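Local coordinates for protein dihydroneopterin triphosphate diphosphatase (PDB 5U7F) that probably hydrolyses dihydroneopterin triphosphate to the monophosphate and pyrophosphate, a step needed for efficient folate biosynthesis, as a metal-dependent Nudix hydrolase, at residues L105-E110 with Y121-A126; P127-L132 with Q140-F145. All blocks are in the same frame, centred on the assembly; numbering follows the deposited sequence.

Contact 1. Residues L105-E110 with Y121-A126; sequences LALPHE and YKWLDA
E110 lies flat against the indole of W123, and its chain laid over that ring makes up most of the contact. Its CB stands 4.0 Å from the centroid of the W123 five-membered ring and 10° off the ring normal, a CH-pi contact over the face. The chain then runs on above the indole: E110 CG is 3.9 Å from W123 CD2, and E110 OE1 reaches W123 CB at 3.8 Å. The two side chains pass in opposite directions, and the carboxylate plane is 7° from that of the ring. An extended chain beyond CG, with chi2 at 179°, keeps the glutamate laid along the face. A salt bridge to R23 and a hydrogen bond to T21 hold its OE2, while CB and CG rest on the indole. Indole NE1 donates to the carbonyl of R111, which limits rotation of the ring.

The second touch is slighter. The methyl CD1 of buried L107 meets the edge of the six-membered ring, 4.1 Å from W123 CH2, with the two side chains crossing nearly at right angles. Beyond this the contact loosens toward solvent: exposed H109 turns away to bond D20, and D125 also points off. No hydrogen bond crosses the segments, and the closest CA atoms, of E110 and W123, are 7.4 Å apart. The pairing is therefore one of side chains, joining edge strand 118-125 to the end of strand 97-107 and its following loop across three intervening strands of the mixed Nudix sheet.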
loop_
_atom_site.group_PDB
_atom_site.type_symbol
_atom_site.label_atom_id
_atom_site.label_comp_id
_atom_site.label_asym_id
_atom_site.label_seq_id
_atom_site.Cartn_x
_atom_site.Cartn_y
_atom_site.Cartn_z
ATOM N N LEU A 105 8.129 2.781 3.835
ATOM C CA LEU A 105 9.025 3.605 3.031
ATOM C C LEU A 105 8.974 5.043 3.527
ATOM O O LEU A 105 7.957 5.723 3.447
ATOM C CB LEU A 105 8.679 3.529 1.542
ATOM C CG LEU A 105 9.472 4.479 0.633
ATOM C CD1 LEU A 105 10.958 4.133 0.680
ATOM C CD2 LEU A 105 8.956 4.450 -0.782
ATOM N N ALA A 106 10.114 5.485 4.047
ATOM C CA ALA A 106 10.257 6.802 4.628
ATOM C C ALA A 106 10.850 7.709 3.565
ATOM O O ALA A 106 11.922 7.421 3.063
ATOM C CB ALA A 106 11.147 6.741 5.852
ATOM N N LEU A 107 10.120 8.753 3.175
ATOM C CA LEU A 107 10.683 9.792 2.331
ATOM C C LEU A 107 11.210 10.890 3.239
ATOM O O LEU A 107 10.735 11.053 4.367
ATOM C CB LEU A 107 9.647 10.352 1.367
ATOM C CG LEU A 107 8.925 9.309 0.513
ATOM C CD1 LEU A 107 7.889 9.996 -0.362
ATOM C CD2 LEU A 107 9.894 8.487 -0.335
ATOM N N PRO A 108 12.202 11.651 2.767
ATOM C CA PRO A 108 12.714 12.671 3.682
ATOM C C PRO A 108 11.737 13.808 3.935
ATOM O O PRO A 108 11.719 14.354 5.042
ATOM C CB PRO A 108 13.984 13.182 2.976
ATOM C CG PRO A 108 13.866 12.749 1.566
ATOM C CD PRO A 108 13.048 11.495 1.572
ATOM N N HIS A 109 10.916 14.118 2.937
ATOM C CA HIS A 109 9.931 15.191 3.007
ATOM C C HIS A 109 8.659 14.773 2.270
ATOM O O HIS A 109 8.696 13.902 1.401
ATOM C CB HIS A 109 10.460 16.492 2.372
ATOM C CG HIS A 109 11.757 16.989 2.953
ATOM N ND1 HIS A 109 11.821 17.739 4.108
ATOM C CD2 HIS A 109 13.035 16.840 2.531
ATOM C CE1 HIS A 109 13.083 18.034 4.372
ATOM N NE2 HIS A 109 13.842 17.499 3.432
ATOM N N GLU A 110 7.549 15.416 2.593
ATOM C CA GLU A 110 6.361 15.314 1.751
ATOM C C GLU A 110 6.794 15.780 0.360
ATOM O O GLU A 110 7.730 16.587 0.231
ATOM C CB GLU A 110 5.194 16.141 2.311
ATOM C CG GLU A 110 4.843 15.713 3.726
ATOM C CD GLU A 110 3.715 16.493 4.343
ATOM O OE1 GLU A 110 3.039 17.265 3.635
ATOM O OE2 GLU A 110 3.499 16.330 5.563
ATOM N N TYR A 121 -4.421 11.994 -4.438
ATOM C CA TYR A 121 -3.578 11.666 -3.281
ATOM C C TYR A 121 -3.693 12.770 -2.221
ATOM O O TYR A 121 -4.011 13.943 -2.522
ATOM C CB TYR A 121 -2.119 11.455 -3.702
ATOM C CG TYR A 121 -1.368 12.724 -4.027
ATOM C CD1 TYR A 121 -1.358 13.244 -5.318
ATOM C CD2 TYR A 121 -0.647 13.387 -3.050
ATOM C CE1 TYR A 121 -0.657 14.409 -5.625
ATOM C CE2 TYR A 121 0.061 14.557 -3.342
ATOM C CZ TYR A 121 0.051 15.060 -4.632
ATOM O OH TYR A 121 0.750 16.223 -4.911
ATOM N N LYS A 122 -3.483 12.386 -0.968
ATOM C CA LYS A 122 -3.454 13.330 0.152
ATOM C C LYS A 122 -2.373 12.935 1.170
ATOM O O LYS A 122 -2.171 11.740 1.434
ATOM C CB LYS A 122 -4.811 13.382 0.851
ATOM C CG LYS A 122 -5.839 14.244 0.161
ATOM C CD LYS A 122 -5.452 15.726 0.226
ATOM C CE LYS A 122 -6.493 16.620 -0.447
ATOM N NZ LYS A 122 -5.947 17.979 -0.699
ATOM N N TRP A 123 -1.679 13.925 1.736
ATOM C CA TRP A 123 -0.805 13.697 2.890
ATOM C C TRP A 123 -1.604 13.987 4.144
ATOM O O TRP A 123 -2.176 15.060 4.294
ATOM C CB TRP A 123 0.452 14.602 2.848
ATOM C CG TRP A 123 1.422 14.247 1.764
ATOM C CD1 TRP A 123 1.490 14.785 0.504
ATOM C CD2 TRP A 123 2.421 13.255 1.827
ATOM N NE1 TRP A 123 2.488 14.185 -0.213
ATOM C CE2 TRP A 123 3.076 13.231 0.573
ATOM C CE3 TRP A 123 2.852 12.388 2.829
ATOM C CZ2 TRP A 123 4.141 12.380 0.311
ATOM C CZ3 TRP A 123 3.878 11.567 2.571
ATOM C CH2 TRP A 123 4.524 11.550 1.324
ATOM N N LEU A 124 -1.644 13.027 5.051
ATOM C CA LEU A 124 -2.427 13.122 6.268
ATOM C C LEU A 124 -1.598 12.756 7.476
ATOM O O LEU A 124 -0.719 11.904 7.371
ATOM C CB LEU A 124 -3.623 12.170 6.207
ATOM C CG LEU A 124 -4.581 12.396 5.050
ATOM C CD1 LEU A 124 -5.481 11.168 4.830
ATOM C CD2 LEU A 124 -5.401 13.618 5.356
ATOM N N ASP A 125 -1.912 13.328 8.635
ATOM C CA ASP A 125 -1.274 12.853 9.853
ATOM C C ASP A 125 -1.710 11.411 10.063
ATOM O O ASP A 125 -2.801 10.988 9.621
ATOM C CB ASP A 125 -1.601 13.710 11.079
ATOM C CG ASP A 125 -3.080 13.746 11.414
ATOM O OD1 ASP A 125 -3.590 12.814 12.095
ATOM O OD2 ASP A 125 -3.727 14.741 11.030
ATOM N N ALA A 126 -0.842 10.651 10.711
ATOM C CA ALA A 126 -0.976 9.193 10.726
ATOM C C ALA A 126 -2.295 8.715 11.336
ATOM O O ALA A 126 -2.934 7.819 10.775
ATOM C CB ALA A 126 0.221 8.566 11.443
#

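Contact 2. Residues P127-L132 with Q140-F145; sequences PAAAAL and QAIEQF
The carboxylate of E143 is the flat group nearest the facing helix in this antiparallel helix pair of the Nudix domain, yet it is the aliphatic part of the chain that touches: E143 CG lies 4.2 Å from A130 CB, while the carboxylate itself stands farther off, at the margin of the contact. The other flat group, the F145 ring, takes no part across the interface. It meets its own helix edge-on, with A141 O in the ring plane and 3.7 Å from F145 CD2, and it leans on C104 of strand 97-107.

The axes of the short segments run at 159° to each other and come within 8.8 Å, and the CA atoms of A130 and I142 are only 6.0 Å apart. Small residues permit that closeness, because A129 and A130 both direct their methyls toward the partner helix. Into this alanine surface goes I142, whose two branches divide the work. CG2, anti to the backbone N, packs against A130, its distance to A130 CB being 4.0 Å. CG1 takes the position beside the backbone N, and chi2 of 170° extends it outward, carrying CD1 to the A129 methyl and the backbone of A130.

Interaction across the pair is apolar, without a hydrogen bond. A129 and I142 each also touch V24 and M26 of strand 23-29, and the neighbouring A141 packs on L13 and V15, which places the helix pair against the sheet. The I142 side chain is about 9 Å from that of S135, a probable substrate-binding residue. At the tip of I142, CD1 ends 3.9 Å from A129 CB and 4.0 Å from the backbone A130 N.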
loop_
_atom_site.group_PDB
_atom_site.type_symbol
_atom_site.label_atom_id
_atom_site.label_comp_id
_atom_site.label_asym_id
_atom_site.label_seq_id
_atom_site.Cartn_x
_atom_site.Cartn_y
_atom_site.Cartn_z
ATOM N N PRO A 127 -2.728 9.300 12.463
ATOM C CA PRO A 127 -4.026 8.921 13.024
ATOM C C PRO A 127 -5.177 9.163 12.065
ATOM O O PRO A 127 -6.131 8.389 12.076
ATOM C CB PRO A 127 -4.161 9.822 14.250
ATOM C CG PRO A 127 -2.771 10.087 14.664
ATOM C CD PRO A 127 -1.982 10.181 13.385
ATOM N N ALA A 128 -5.082 10.215 11.255
ATOM C CA ALA A 128 -6.148 10.522 10.310
ATOM C C ALA A 128 -6.122 9.551 9.146
ATOM O O ALA A 128 -7.181 9.128 8.667
ATOM C CB ALA A 128 -6.027 11.945 9.801
ATOM N N ALA A 129 -4.917 9.215 8.679
ATOM C CA ALA A 129 -4.782 8.286 7.573
ATOM C C ALA A 129 -5.335 6.954 8.032
ATOM O O ALA A 129 -6.066 6.280 7.293
ATOM C CB ALA A 129 -3.345 8.159 7.129
ATOM N N ALA A 130 -4.999 6.608 9.269
ATOM C CA ALA A 130 -5.391 5.343 9.848
ATOM C C ALA A 130 -6.901 5.242 9.947
ATOM O O ALA A 130 -7.455 4.198 9.640
ATOM C CB ALA A 130 -4.780 5.172 11.209
ATOM N N ALA A 131 -7.549 6.318 10.387
ATOM C CA ALA A 131 -9.002 6.318 10.545
ATOM C C ALA A 131 -9.721 6.341 9.215
ATOM O O ALA A 131 -10.851 5.847 9.123
ATOM C CB ALA A 131 -9.460 7.500 11.392
ATOM N N LEU A 132 -9.078 6.922 8.204
ATOM C CA LEU A 132 -9.705 7.179 6.915
ATOM C C LEU A 132 -9.871 5.904 6.104
ATOM O O LEU A 132 -10.935 5.695 5.500
ATOM C CB LEU A 132 -8.893 8.194 6.099
ATOM C CG LEU A 132 -9.314 8.450 4.643
ATOM C CD1 LEU A 132 -10.715 9.053 4.602
ATOM C CD2 LEU A 132 -8.352 9.347 3.875
ATOM N N GLN A 140 -3.815 -0.825 10.678
ATOM C CA GLN A 140 -2.930 -1.392 11.690
ATOM C C GLN A 140 -1.454 -1.112 11.357
ATOM O O GLN A 140 -0.644 -0.827 12.242
ATOM C CB GLN A 140 -3.177 -2.895 11.830
ATOM C CG GLN A 140 -2.430 -3.531 13.004
ATOM C CD GLN A 140 -2.767 -5.025 13.223
ATOM O OE1 GLN A 140 -1.897 -5.817 13.582
ATOM N NE2 GLN A 140 -4.023 -5.381 13.040
ATOM N N ALA A 141 -1.103 -1.155 10.078
ATOM C CA ALA A 141 0.271 -0.926 9.673
ATOM C C ALA A 141 0.666 0.528 9.951
ATOM O O ALA A 141 1.751 0.778 10.443
ATOM C CB ALA A 141 0.471 -1.279 8.206
ATOM N N ILE A 142 -0.226 1.463 9.656
ATOM C CA ILE A 142 0.040 2.883 9.935
ATOM C C ILE A 142 0.254 3.045 11.452
ATOM O O ILE A 142 1.213 3.690 11.905
ATOM C CB ILE A 142 -1.112 3.771 9.415
ATOM C CG1 ILE A 142 -1.132 3.746 7.888
ATOM C CG2 ILE A 142 -0.959 5.256 9.909
ATOM C CD1 ILE A 142 -2.395 4.394 7.283
ATOM N N GLU A 143 -0.609 2.420 12.240
ATOM C CA GLU A 143 -0.558 2.567 13.696
ATOM C C GLU A 143 0.733 2.014 14.265
ATOM O O GLU A 143 1.378 2.644 15.125
ATOM C CB GLU A 143 -1.753 1.896 14.370
ATOM C CG GLU A 143 -3.094 2.595 14.066
ATOM C CD GLU A 143 -4.340 1.889 14.616
ATOM O OE1 GLU A 143 -4.362 0.641 14.736
ATOM O OE2 GLU A 143 -5.333 2.599 14.904
ATOM N N GLN A 144 1.159 0.875 13.760
ATOM C CA GLN A 144 2.287 0.201 14.365
ATOM C C GLN A 144 3.643 0.667 13.847
ATOM O O GLN A 144 4.643 0.512 14.551
ATOM C CB GLN A 144 2.127 -1.311 14.178
ATOM C CG GLN A 144 0.949 -1.847 14.960
ATOM C CD GLN A 144 0.810 -3.363 14.835
ATOM O OE1 GLN A 144 1.419 -3.981 13.954
ATOM N NE2 GLN A 144 0.010 -3.966 15.719
ATOM N N PHE A 145 3.705 1.244 12.644
ATOM C CA PHE A 145 5.001 1.548 12.045
ATOM C C PHE A 145 5.208 3.015 11.706
ATOM O O PHE A 145 6.329 3.419 11.427
ATOM C CB PHE A 145 5.208 0.690 10.799
ATOM C CG PHE A 145 5.455 -0.763 11.114
ATOM C CD1 PHE A 145 6.744 -1.231 11.369
ATOM C CD2 PHE A 145 4.407 -1.649 11.204
ATOM C CE1 PHE A 145 6.971 -2.573 11.688
ATOM C CE2 PHE A 145 4.632 -2.986 11.511
ATOM C CZ PHE A 145 5.907 -3.443 11.760
#

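Contact 2 is a buried helix-helix seam made mainly of methyl groups, whereas contact 1 is partly buried and mixes an aromatic face with a charged chain whose end is paired by R23. They are joined in series: strand 118-125 leads directly into helix 126-132, and D125 caps the start of that helix through OD1 to A128 N. Their centres are 12 Å apart and their packing is continuous, with A126 O 3.3 Å from I142 CG2 and L124 CD1 3.5 Å from L132 CD2. W123 packs on the end of strand 97-107 and the loop after it, while its neighbour L124 packs on helix 126-132.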